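Local coordinates for protein putative Acetyltransferase (PDB 3DDD) that binds coenzyme A and probably transfers an acyl group from it to an acceptor substrate, as a putative GNAT-family acetyltransferase, at residues P27-D32 and L67-D72; G78-F81 and Q86-I89; G206-G211 and L229-L234. All blocks are in the same frame, centred on the assembly; numbering follows the deposited sequence.

Interaction 1: P27-D32 and L67-D72; sequences PDDIED and LAFLKD
The ring of F69 meets two carboxylates at its edge, near the ring plane: OD2 of D32 stands 4.1 Å from CE1 of F69, and OD1 of D29 stands 4.2 Å from CZ of F69. Neither carboxylate lies flat against the ring, for the plane of D29 is turned 57° from it and that of D32 66°. An aromatic edge carries the positive end of the C-H dipoles, so two oxygens there are electrostatically reasonable, although both distances are long and amount to loose packing. The torsion of F69 explains the reach: CG lies anti to the carbonyl carbon (chi1 -76°), which carries the ring tip over to the helix side although the CA-CB bond is not aimed there.

The closer touch is a van der Waals one: CD1 of L67 comes 3.5 Å from CB of D29 and 3.6 Å from CG of D29, one methyl against the root of the carboxylate. In the GNAT fold this contact joins the start of the helix 30-41 to the strand 65-70, with D29 at the N-cap position but making no capping bond with its side chain. The carboxylate has its polar partners outside the two segments: OD1 forms a salt bridge with R23 of strand 21-24, and OD2 accepts a hydrogen bond from the backbone N of T26. P74, at the start of the next strand, packs against both D32 and F69.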
ATOM      1  N   PRO A  27       0.692 -15.811 -10.833  1.00 38.50           N
ATOM      2  CA  PRO A  27       2.011 -15.867 -10.201  1.00 38.46           C
ATOM      3  C   PRO A  27       3.164 -16.248 -11.147  1.00 38.64           C
ATOM      4  O   PRO A  27       4.330 -16.009 -10.807  1.00 40.47           O
ATOM      5  CB  PRO A  27       1.816 -16.916  -9.079  1.00 39.09           C
ATOM      6  CG  PRO A  27       0.326 -16.913  -8.837  1.00 40.21           C
ATOM      7  CD  PRO A  27      -0.233 -16.778 -10.219  1.00 36.03           C
ATOM      8  N   ASP A  28       2.877 -16.804 -12.321  1.00 36.79           N
ATOM      9  CA  ASP A  28       3.964 -17.014 -13.292  1.00 38.00           C
ATOM     10  C   ASP A  28       4.525 -15.707 -13.823  1.00 37.49           C
ATOM     11  O   ASP A  28       5.593 -15.726 -14.400  1.00 34.78           O
ATOM     12  CB  ASP A  28       3.542 -17.863 -14.490  1.00 37.75           C
ATOM     13  CG  ASP A  28       2.910 -19.191 -14.078  1.00 49.42           C
ATOM     14  OD1 ASP A  28       3.244 -19.716 -12.975  1.00 56.05           O
ATOM     15  OD2 ASP A  28       2.068 -19.695 -14.865  1.00 51.82           O
ATOM     16  N   ASP A  29       3.807 -14.587 -13.643  1.00 35.49           N
ATOM     17  CA  ASP A  29       4.260 -13.294 -14.129  1.00 35.26           C
ATOM     18  C   ASP A  29       5.083 -12.471 -13.107  1.00 36.71           C
ATOM     19  O   ASP A  29       5.373 -11.290 -13.364  1.00 29.58           O
ATOM     20  CB  ASP A  29       3.057 -12.461 -14.555  1.00 36.04           C
ATOM     21  CG  ASP A  29       2.313 -13.075 -15.700  1.00 32.47           C
ATOM     22  OD1 ASP A  29       2.897 -13.264 -16.779  1.00 34.53           O
ATOM     23  OD2 ASP A  29       1.135 -13.372 -15.535  1.00 35.31           O
ATOM     24  N   ILE A  30       5.467 -13.084 -11.980  1.00 36.66           N
ATOM     25  CA  ILE A  30       6.094 -12.337 -10.874  1.00 38.23           C
ATOM     26  C   ILE A  30       7.401 -11.673 -11.295  1.00 37.13           C
ATOM     27  O   ILE A  30       7.644 -10.514 -10.964  1.00 38.26           O
ATOM     28  CB  ILE A  30       6.303 -13.229  -9.599  1.00 39.63           C
ATOM     29  CG1 ILE A  30       4.965 -13.468  -8.899  1.00 43.52           C
ATOM     30  CG2 ILE A  30       7.221 -12.564  -8.553  1.00 37.66           C
ATOM     31  CD1 ILE A  30       4.552 -12.326  -8.003  1.00 45.03           C
ATOM     32  N   GLU A  31       8.231 -12.389 -12.039  1.00 38.64           N
ATOM     33  CA  GLU A  31       9.510 -11.835 -12.440  1.00 39.55           C
ATOM     34  C   GLU A  31       9.300 -10.594 -13.324  1.00 38.10           C
ATOM     35  O   GLU A  31       9.947  -9.559 -13.118  1.00 34.29           O
ATOM     36  CB  GLU A  31      10.395 -12.886 -13.111  1.00 41.25           C
ATOM     37  CG  GLU A  31      10.953 -14.018 -12.139  1.00 47.36           C
ATOM     38  CD  GLU A  31      11.687 -13.501 -10.864  1.00 54.19           C
ATOM     39  OE1 GLU A  31      12.196 -12.355 -10.840  1.00 63.57           O
ATOM     40  OE2 GLU A  31      11.750 -14.249  -9.859  1.00 51.48           O
ATOM     41  N   ASP A  32       8.381 -10.687 -14.280  1.00 34.04           N
ATOM     42  CA  ASP A  32       8.071  -9.536 -15.120  1.00 33.27           C
ATOM     43  C   ASP A  32       7.525  -8.358 -14.323  1.00 33.03           C
ATOM     44  O   ASP A  32       7.885  -7.211 -14.576  1.00 34.41           O
ATOM     45  CB  ASP A  32       7.092  -9.925 -16.246  1.00 33.60           C
ATOM     46  CG  ASP A  32       7.720 -10.858 -17.262  1.00 37.25           C
ATOM     47  OD1 ASP A  32       8.960 -11.057 -17.206  1.00 35.38           O
ATOM     48  OD2 ASP A  32       6.985 -11.361 -18.136  1.00 45.84           O
ATOM     49  N   LEU A  67      -1.559  -6.596 -16.492  1.00 33.89           N
ATOM     50  CA  LEU A  67      -0.221  -6.466 -17.103  1.00 34.06           C
ATOM     51  C   LEU A  67      -0.374  -6.101 -18.565  1.00 33.90           C
ATOM     52  O   LEU A  67      -1.217  -6.693 -19.227  1.00 33.91           O
ATOM     53  CB  LEU A  67       0.545  -7.782 -17.045  1.00 35.45           C
ATOM     54  CG  LEU A  67       1.117  -8.296 -15.730  1.00 45.44           C
ATOM     55  CD1 LEU A  67       1.919  -9.494 -16.087  1.00 40.53           C
ATOM     56  CD2 LEU A  67       1.967  -7.274 -15.005  1.00 48.71           C
ATOM     57  N   ALA A  68       0.431  -5.139 -19.046  1.00 33.86           N
ATOM     58  CA  ALA A  68       0.408  -4.661 -20.445  1.00 34.67           C
ATOM     59  C   ALA A  68       1.674  -5.133 -21.160  1.00 35.45           C
ATOM     60  O   ALA A  68       2.784  -4.977 -20.661  1.00 36.52           O
ATOM     61  CB  ALA A  68       0.310  -3.148 -20.505  1.00 33.24           C
ATOM     62  N   PHE A  69       1.487  -5.743 -22.308  1.00 37.15           N
ATOM     63  CA  PHE A  69       2.552  -6.375 -23.043  1.00 38.74           C
ATOM     64  C   PHE A  69       2.563  -5.772 -24.437  1.00 39.64           C
ATOM     65  O   PHE A  69       1.507  -5.601 -25.052  1.00 36.51           O
ATOM     66  CB  PHE A  69       2.277  -7.883 -23.168  1.00 39.97           C
ATOM     67  CG  PHE A  69       2.528  -8.662 -21.918  1.00 43.79           C
ATOM     68  CD1 PHE A  69       3.775  -9.213 -21.663  1.00 48.78           C
ATOM     69  CD2 PHE A  69       1.508  -8.887 -21.005  1.00 46.09           C
ATOM     70  CE1 PHE A  69       4.002  -9.955 -20.505  1.00 50.29           C
ATOM     71  CE2 PHE A  69       1.734  -9.618 -19.848  1.00 43.87           C
ATOM     72  CZ  PHE A  69       2.974 -10.155 -19.601  1.00 44.66           C
ATOM     73  N   LEU A  70       3.746  -5.427 -24.929  1.00 41.93           N
ATOM     74  CA  LEU A  70       3.912  -5.121 -26.343  1.00 44.85           C
ATOM     75  C   LEU A  70       4.744  -6.241 -26.927  1.00 46.29           C
ATOM     76  O   LEU A  70       5.966  -6.244 -26.761  1.00 46.57           O
ATOM     77  CB  LEU A  70       4.588  -3.766 -26.552  1.00 43.86           C
ATOM     78  CG  LEU A  70       4.696  -3.343 -28.016  1.00 45.55           C
ATOM     79  CD1 LEU A  70       3.319  -3.182 -28.720  1.00 39.61           C
ATOM     80  CD2 LEU A  70       5.527  -2.059 -28.110  1.00 47.61           C
ATOM     81  N   LYS A  71       4.066  -7.215 -27.545  1.00 49.71           N
ATOM     82  CA  LYS A  71       4.709  -8.376 -28.176  1.00 53.68           C
ATOM     83  C   LYS A  71       5.596  -9.111 -27.179  1.00 54.29           C
ATOM     84  O   LYS A  71       6.824  -9.148 -27.340  1.00 57.20           O
ATOM     85  CB  LYS A  71       5.572  -7.970 -29.383  1.00 53.98           C
ATOM     86  CG  LYS A  71       4.840  -7.818 -30.713  1.00 57.55           C
ATOM     87  CD  LYS A  71       5.761  -7.236 -31.787  1.00 57.13           C
ATOM     88  CE  LYS A  71       6.239  -5.802 -31.439  1.00 62.23           C
ATOM     89  NZ  LYS A  71       7.516  -5.452 -32.141  1.00 64.39           N
ATOM     90  N   ASP A  72       4.987  -9.666 -26.144  1.00 51.99           N
ATOM     91  CA  ASP A  72       5.712 -10.494 -25.174  1.00 53.23           C
ATOM     92  C   ASP A  72       6.721  -9.758 -24.285  1.00 49.44           C
ATOM     93  O   ASP A  72       7.234 -10.345 -23.334  1.00 52.15           O
ATOM     94  CB  ASP A  72       6.396 -11.685 -25.871  1.00 53.95           C
ATOM     95  CG  ASP A  72       5.444 -12.460 -26.797  1.00 62.21           C
ATOM     96  OD1 ASP A  72       4.204 -12.253 -26.716  1.00 65.33           O
ATOM     97  OD2 ASP A  72       5.951 -13.269 -27.619  1.00 73.70           O
TER

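Interaction 2: G78-F81 and Q86-I89; sequences GCIF and QAWI
I80 and I89 face each other as a non-hydrogen-bonded pair in the antiparallel beta hairpin of strands 73-82 and 86-94, part of the GNAT fold; their CA atoms are 4.5 Å apart and the two short segments run at 160° to each other. The two isoleucines project from the same face of the sheet and cross obliquely, CG1 of I80 lying 3.9 Å from CG1 of I89. With CG1 anti to the backbone N (chi1 -170°), I80 swings its longer branch toward A87 and I89, and the same CG1 also reaches CB of A87 at 3.7 Å. One branch thus bridges two residues of the opposite strand. The face carrying these isoleucines is covered by helix 103-118: L111 touches I80, while F108 and L112 touch I89. Cut back to an alanine, I80 would have no CG1 to lie between A87 and I89, which is likely to open a gap there and leave L111 with less to pack on.

F81 and W88 form the adjoining hydrogen-bonded pair and project from the other face. Their side chains part company, the indole leading away from the first strand, so the two rings do not stack on each other. F81 instead brings its CD2 obliquely to O of W88, and its ring has S57 and V60 of helix 47-60 as neighbours and K287 as a cation-pi partner. The backbone fixes the register: N of F81 donates to O of W88 at 2.8 Å, and N of W88 returns the bond to O of F81 at 2.8 Å with an N-H...O angle of 159°. O of F81 also receives a CA-H...O contact, 3.1 Å from CA of A87.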
ATOM      1  N   GLY A  78      -0.459  -2.699 -13.048  1.00 31.85           N
ATOM      2  CA  GLY A  78      -1.170  -2.025 -11.952  1.00 32.87           C
ATOM      3  C   GLY A  78      -2.068  -2.988 -11.211  1.00 33.60           C
ATOM      4  O   GLY A  78      -2.383  -4.065 -11.737  1.00 31.65           O
ATOM      5  N   CYS A  79      -2.485  -2.602  -9.994  1.00 34.95           N
ATOM      6  CA  CYS A  79      -3.299  -3.469  -9.143  1.00 33.57           C
ATOM      7  C   CYS A  79      -4.429  -2.793  -8.450  1.00 33.22           C
ATOM      8  O   CYS A  79      -4.366  -1.613  -8.131  1.00 30.97           O
ATOM      9  CB  CYS A  79      -2.486  -4.092  -8.032  1.00 39.53           C
ATOM     10  SG  CYS A  79      -1.105  -5.010  -8.568  1.00 40.17           S
ATOM     11  N   ILE A  80      -5.481  -3.575  -8.236  1.00 34.38           N
ATOM     12  CA  ILE A  80      -6.633  -3.152  -7.446  1.00 35.53           C
ATOM     13  C   ILE A  80      -6.787  -4.180  -6.310  1.00 35.75           C
ATOM     14  O   ILE A  80      -6.584  -5.385  -6.516  1.00 34.58           O
ATOM     15  CB  ILE A  80      -7.913  -2.963  -8.319  1.00 32.18           C
ATOM     16  CG1 ILE A  80      -9.004  -2.295  -7.499  1.00 38.69           C
ATOM     17  CG2 ILE A  80      -8.407  -4.263  -8.969  1.00 32.04           C
ATOM     18  CD1 ILE A  80     -10.084  -1.752  -8.288  1.00 24.26           C
ATOM     19  N   PHE A  81      -7.012  -3.678  -5.103  1.00 33.25           N
ATOM     20  CA  PHE A  81      -7.211  -4.500  -3.916  1.00 34.35           C
ATOM     21  C   PHE A  81      -8.569  -4.143  -3.308  1.00 33.41           C
ATOM     22  O   PHE A  81      -8.808  -2.998  -2.958  1.00 33.23           O
ATOM     23  CB  PHE A  81      -6.065  -4.289  -2.905  1.00 35.08           C
ATOM     24  CG  PHE A  81      -4.696  -4.556  -3.487  1.00 30.11           C
ATOM     25  CD1 PHE A  81      -4.240  -5.848  -3.646  1.00 41.12           C
ATOM     26  CD2 PHE A  81      -3.881  -3.511  -3.906  1.00 29.11           C
ATOM     27  CE1 PHE A  81      -2.997  -6.098  -4.211  1.00 35.61           C
ATOM     28  CE2 PHE A  81      -2.641  -3.746  -4.441  1.00 32.54           C
ATOM     29  CZ  PHE A  81      -2.189  -5.030  -4.597  1.00 36.23           C
ATOM     30  N   GLN A  86     -14.568  -0.277  -0.137  1.00 35.60           N
ATOM     31  CA  GLN A  86     -13.629   0.458  -0.972  1.00 35.00           C
ATOM     32  C   GLN A  86     -12.632  -0.498  -1.621  1.00 32.60           C
ATOM     33  O   GLN A  86     -12.478  -1.661  -1.201  1.00 32.10           O
ATOM     34  CB  GLN A  86     -12.893   1.500  -0.122  1.00 33.27           C
ATOM     35  CG  GLN A  86     -12.016   0.889   0.984  1.00 35.41           C
ATOM     36  CD  GLN A  86     -11.385   1.914   1.889  1.00 38.06           C
ATOM     37  OE1 GLN A  86     -11.318   3.090   1.557  1.00 41.76           O
ATOM     38  NE2 GLN A  86     -10.888   1.464   3.035  1.00 48.09           N
ATOM     39  N   ALA A  87     -11.978  -0.007  -2.661  1.00 35.04           N
ATOM     40  CA  ALA A  87     -10.799  -0.679  -3.242  1.00 33.77           C
ATOM     41  C   ALA A  87      -9.668   0.318  -3.251  1.00 33.46           C
ATOM     42  O   ALA A  87      -9.902   1.527  -3.313  1.00 32.18           O
ATOM     43  CB  ALA A  87     -11.070  -1.178  -4.650  1.00 30.69           C
ATOM     44  N   TRP A  88      -8.447  -0.206  -3.164  1.00 34.28           N
ATOM     45  CA  TRP A  88      -7.226   0.582  -3.326  1.00 34.17           C
ATOM     46  C   TRP A  88      -6.577   0.252  -4.657  1.00 35.32           C
ATOM     47  O   TRP A  88      -6.448  -0.908  -5.020  1.00 33.67           O
ATOM     48  CB  TRP A  88      -6.214   0.283  -2.194  1.00 34.53           C
ATOM     49  CG  TRP A  88      -5.600   1.502  -1.663  1.00 32.65           C
ATOM     50  CD1 TRP A  88      -4.407   2.064  -2.041  1.00 33.24           C
ATOM     51  CD2 TRP A  88      -6.171   2.387  -0.713  1.00 30.26           C
ATOM     52  NE1 TRP A  88      -4.197   3.214  -1.351  1.00 30.13           N
ATOM     53  CE2 TRP A  88      -5.255   3.433  -0.517  1.00 29.90           C
ATOM     54  CE3 TRP A  88      -7.333   2.361   0.055  1.00 36.75           C
ATOM     55  CZ2 TRP A  88      -5.506   4.476   0.334  1.00 32.80           C
ATOM     56  CZ3 TRP A  88      -7.560   3.387   0.931  1.00 34.30           C
ATOM     57  CH2 TRP A  88      -6.644   4.413   1.080  1.00 32.87           C
ATOM     58  N   ILE A  89      -6.165   1.269  -5.395  1.00 34.81           N
ATOM     59  CA  ILE A  89      -5.321   1.020  -6.558  1.00 32.97           C
ATOM     60  C   ILE A  89      -3.872   1.355  -6.182  1.00 33.37           C
ATOM     61  O   ILE A  89      -3.567   2.435  -5.608  1.00 32.04           O
ATOM     62  CB  ILE A  89      -5.817   1.747  -7.821  1.00 32.80           C
ATOM     63  CG1 ILE A  89      -7.074   1.045  -8.343  1.00 31.82           C
ATOM     64  CG2 ILE A  89      -4.764   1.733  -8.932  1.00 31.91           C
ATOM     65  CD1 ILE A  89      -7.962   1.909  -9.238  1.00 34.66           C
TER

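Interaction 3: G206-G211 and L229-L234; sequences GLVYRG and LKAFQL. With EDO (1,2-ethanediol), chain D.
V208 rests one methyl against the helix: its CG2 lies 3.7 Å from CB of A231, methyl against methyl. This follows from its first torsion, which sets CG1 anti to the backbone N (chi1 179°) and CG2 anti to the carbonyl carbon. CG1 takes a different direction and passes O of L234 at 4.2 Å, a looser touch at the point where the chain leaves the helix.

The contact lays the last turn of helix 221-233 against strand 204-209 in the second acetyltransferase (GNAT) region of the chain. The small side chain of A231 is consistent with the close approach, the CA atoms of V208 and A231 being 6.5 Å apart. Neighbouring strands extend the surface beneath the helix: L198 touches both V208 and L234, and I213 touches A231.

Beyond the strand end, an ethanediol molecule, probably from the crystallisation liquor, accepts a nearly straight bond from the backbone: N of R210 is 3.0 Å from O1 of the diol, with an angle of 178° at the hydrogen. CG of R210 sits over the centre of the Y209 ring, 3.5 Å above its plane, while the guanidinium forms a salt bridge with E48.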
ATOM      1  N   GLY A 206       0.947  -2.659  16.130  1.00 31.66           N
ATOM      2  CA  GLY A 206       1.749  -2.374  14.959  1.00 32.01           C
ATOM      3  C   GLY A 206       2.201  -3.660  14.290  1.00 32.52           C
ATOM      4  O   GLY A 206       2.417  -4.676  14.965  1.00 34.07           O
ATOM      5  N   LEU A 207       2.313  -3.622  12.958  1.00 32.95           N
ATOM      6  CA  LEU A 207       2.766  -4.779  12.192  1.00 34.22           C
ATOM      7  C   LEU A 207       4.146  -4.462  11.653  1.00 31.99           C
ATOM      8  O   LEU A 207       4.336  -3.421  11.087  1.00 30.65           O
ATOM      9  CB  LEU A 207       1.804  -5.083  11.058  1.00 34.23           C
ATOM     10  CG  LEU A 207       2.096  -6.343  10.234  1.00 33.48           C
ATOM     11  CD1 LEU A 207       1.819  -7.609  11.049  1.00 24.33           C
ATOM     12  CD2 LEU A 207       1.225  -6.279   8.977  1.00 34.30           C
ATOM     13  N   VAL A 208       5.117  -5.329  11.898  1.00 34.36           N
ATOM     14  CA  VAL A 208       6.490  -5.079  11.490  1.00 35.34           C
ATOM     15  C   VAL A 208       6.861  -6.146  10.480  1.00 35.65           C
ATOM     16  O   VAL A 208       6.808  -7.331  10.785  1.00 32.45           O
ATOM     17  CB  VAL A 208       7.468  -5.100  12.702  1.00 35.61           C
ATOM     18  CG1 VAL A 208       8.900  -4.857  12.250  1.00 30.42           C
ATOM     19  CG2 VAL A 208       7.070  -4.067  13.694  1.00 36.37           C
ATOM     20  N   TYR A 209       7.207  -5.709   9.272  1.00 36.11           N
ATOM     21  CA  TYR A 209       7.605  -6.585   8.208  1.00 36.32           C
ATOM     22  C   TYR A 209       8.839  -6.001   7.582  1.00 36.77           C
ATOM     23  O   TYR A 209       8.790  -4.876   7.099  1.00 35.00           O
ATOM     24  CB  TYR A 209       6.485  -6.682   7.149  1.00 35.89           C
ATOM     25  CG  TYR A 209       6.885  -7.557   5.979  1.00 38.55           C
ATOM     26  CD1 TYR A 209       7.163  -8.923   6.158  1.00 39.67           C
ATOM     27  CD2 TYR A 209       7.020  -7.029   4.704  1.00 37.06           C
ATOM     28  CE1 TYR A 209       7.522  -9.724   5.085  1.00 35.36           C
ATOM     29  CE2 TYR A 209       7.407  -7.818   3.644  1.00 38.53           C
ATOM     30  CZ  TYR A 209       7.632  -9.165   3.829  1.00 40.63           C
ATOM     31  OH  TYR A 209       8.041  -9.910   2.743  1.00 44.80           O
ATOM     32  N   ARG A 210       9.942  -6.754   7.585  1.00 39.60           N
ATOM     33  CA  ARG A 210      11.227  -6.241   7.138  1.00 40.48           C
ATOM     34  C   ARG A 210      11.589  -4.956   7.913  1.00 43.37           C
ATOM     35  O   ARG A 210      11.579  -4.933   9.156  1.00 43.96           O
ATOM     36  CB  ARG A 210      11.190  -6.014   5.648  1.00 40.61           C
ATOM     37  CG  ARG A 210      10.720  -7.249   4.833  1.00 44.66           C
ATOM     38  CD  ARG A 210      11.626  -8.440   5.022  1.00 48.25           C
ATOM     39  NE  ARG A 210      11.330  -9.559   4.121  1.00 49.42           N
ATOM     40  CZ  ARG A 210      11.932  -9.809   2.956  1.00 54.67           C
ATOM     41  NH1 ARG A 210      12.894  -9.020   2.475  1.00 55.33           N
ATOM     42  NH2 ARG A 210      11.565 -10.873   2.253  1.00 53.74           N
ATOM     43  N   GLY A 211      11.893  -3.870   7.237  1.00 42.79           N
ATOM     44  CA  GLY A 211      12.301  -2.684   8.002  1.00 40.06           C
ATOM     45  C   GLY A 211      11.166  -1.700   8.109  1.00 39.81           C
ATOM     46  O   GLY A 211      11.390  -0.490   8.170  1.00 40.04           O
ATOM     47  N   LEU A 229       8.639   2.153  19.664  1.00 34.71           N
ATOM     48  CA  LEU A 229       9.954   1.875  20.258  1.00 32.30           C
ATOM     49  C   LEU A 229      10.326   0.394  20.148  1.00 29.84           C
ATOM     50  O   LEU A 229      11.458   0.073  19.828  1.00 32.15           O
ATOM     51  CB  LEU A 229      10.011   2.298  21.739  1.00 30.42           C
ATOM     52  CG  LEU A 229       9.947   3.765  22.138  1.00 28.16           C
ATOM     53  CD1 LEU A 229       9.782   3.829  23.673  1.00 35.08           C
ATOM     54  CD2 LEU A 229      11.165   4.550  21.714  1.00 29.26           C
ATOM     55  N   LYS A 230       9.386  -0.491  20.456  1.00 31.63           N
ATOM     56  CA  LYS A 230       9.593  -1.939  20.345  1.00 33.32           C
ATOM     57  C   LYS A 230       9.780  -2.392  18.879  1.00 34.31           C
ATOM     58  O   LYS A 230      10.559  -3.302  18.587  1.00 34.03           O
ATOM     59  CB  LYS A 230       8.423  -2.690  20.999  1.00 33.70           C
ATOM     60  CG  LYS A 230       8.511  -4.230  21.001  1.00 32.75           C
ATOM     61  CD  LYS A 230       9.742  -4.775  21.728  1.00 34.99           C
ATOM     62  CE  LYS A 230       9.664  -4.550  23.227  1.00 43.04           C
ATOM     63  NZ  LYS A 230      10.957  -4.760  23.982  1.00 45.29           N
ATOM     64  N   ALA A 231       9.070  -1.739  17.974  1.00 33.98           N
ATOM     65  CA  ALA A 231       9.183  -2.005  16.541  1.00 32.19           C
ATOM     66  C   ALA A 231      10.572  -1.656  16.069  1.00 32.73           C
ATOM     67  O   ALA A 231      11.164  -2.389  15.284  1.00 34.74           O
ATOM     68  CB  ALA A 231       8.109  -1.222  15.749  1.00 25.93           C
ATOM     69  N   PHE A 232      11.113  -0.548  16.558  1.00 35.16           N
ATOM     70  CA  PHE A 232      12.458  -0.117  16.159  1.00 34.36           C
ATOM     71  C   PHE A 232      13.485  -1.159  16.627  1.00 36.14           C
ATOM     72  O   PHE A 232      14.436  -1.493  15.929  1.00 36.80           O
ATOM     73  CB  PHE A 232      12.774   1.270  16.742  1.00 33.75           C
ATOM     74  CG  PHE A 232      14.039   1.876  16.193  1.00 32.65           C
ATOM     75  CD1 PHE A 232      15.285   1.478  16.676  1.00 32.63           C
ATOM     76  CD2 PHE A 232      13.982   2.830  15.185  1.00 31.44           C
ATOM     77  CE1 PHE A 232      16.461   1.992  16.123  1.00 30.89           C
ATOM     78  CE2 PHE A 232      15.129   3.383  14.660  1.00 31.60           C
ATOM     79  CZ  PHE A 232      16.382   2.962  15.120  1.00 32.99           C
ATOM     80  N   GLN A 233      13.276  -1.662  17.825  1.00 34.60           N
ATOM     81  CA  GLN A 233      14.101  -2.687  18.389  1.00 37.92           C
ATOM     82  C   GLN A 233      14.058  -3.952  17.538  1.00 38.08           C
ATOM     83  O   GLN A 233      15.064  -4.636  17.399  1.00 37.58           O
ATOM     84  CB  GLN A 233      13.596  -2.965  19.806  1.00 39.88           C
ATOM     85  CG  GLN A 233      14.337  -4.030  20.555  1.00 42.78           C
ATOM     86  CD  GLN A 233      13.676  -4.347  21.859  1.00 44.71           C
ATOM     87  OE1 GLN A 233      13.027  -3.475  22.470  1.00 49.87           O
ATOM     88  NE2 GLN A 233      13.830  -5.599  22.310  1.00 48.34           N
ATOM     89  N   LEU A 234      12.898  -4.243  16.944  1.00 37.18           N
ATOM     90  CA  LEU A 234      12.749  -5.389  16.057  1.00 35.65           C
ATOM     91  C   LEU A 234      13.028  -5.081  14.567  1.00 36.01           C
ATOM     92  O   LEU A 234      12.675  -5.854  13.681  1.00 35.51           O
ATOM     93  CB  LEU A 234      11.378  -6.012  16.258  1.00 36.96           C
ATOM     94  CG  LEU A 234      11.038  -6.521  17.672  1.00 39.50           C
ATOM     95  CD1 LEU A 234       9.644  -7.118  17.704  1.00 45.17           C
ATOM     96  CD2 LEU A 234      12.020  -7.532  18.137  1.00 36.66           C
TER
HETATM   97  C1  EDO D 302       9.821  -9.311   9.866  1.00 58.33           C
HETATM   98  O1  EDO D 302       9.713  -9.635   8.490  1.00 42.78           O
HETATM   99  C2  EDO D 302      11.289  -8.979  10.100  1.00 62.77           C
HETATM  100  O2  EDO D 302      11.465  -8.692  11.487  1.00 66.19           O

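Overall arrangement
Interactions 1 and 2 belong to the same acetyltransferase region and are joined by consecutive antiparallel strands, 65-70 and 73-82; their centres are 19 Å apart and their nearest atoms about 5 Å, without touching. Interaction 2 is the nearer to bound coenzyme A: the side chain of I89 is about 8 Å from it, that of L67 in interaction 1 about 12 Å. Helix 103-118, which packs over interaction 2, also carries G104 and T105 of the CoA site. Interaction 3 stands apart in the second GNAT region, away from the annotated sites, its centre 26 Å from that of interaction 2 and 33 Å from that of interaction 1.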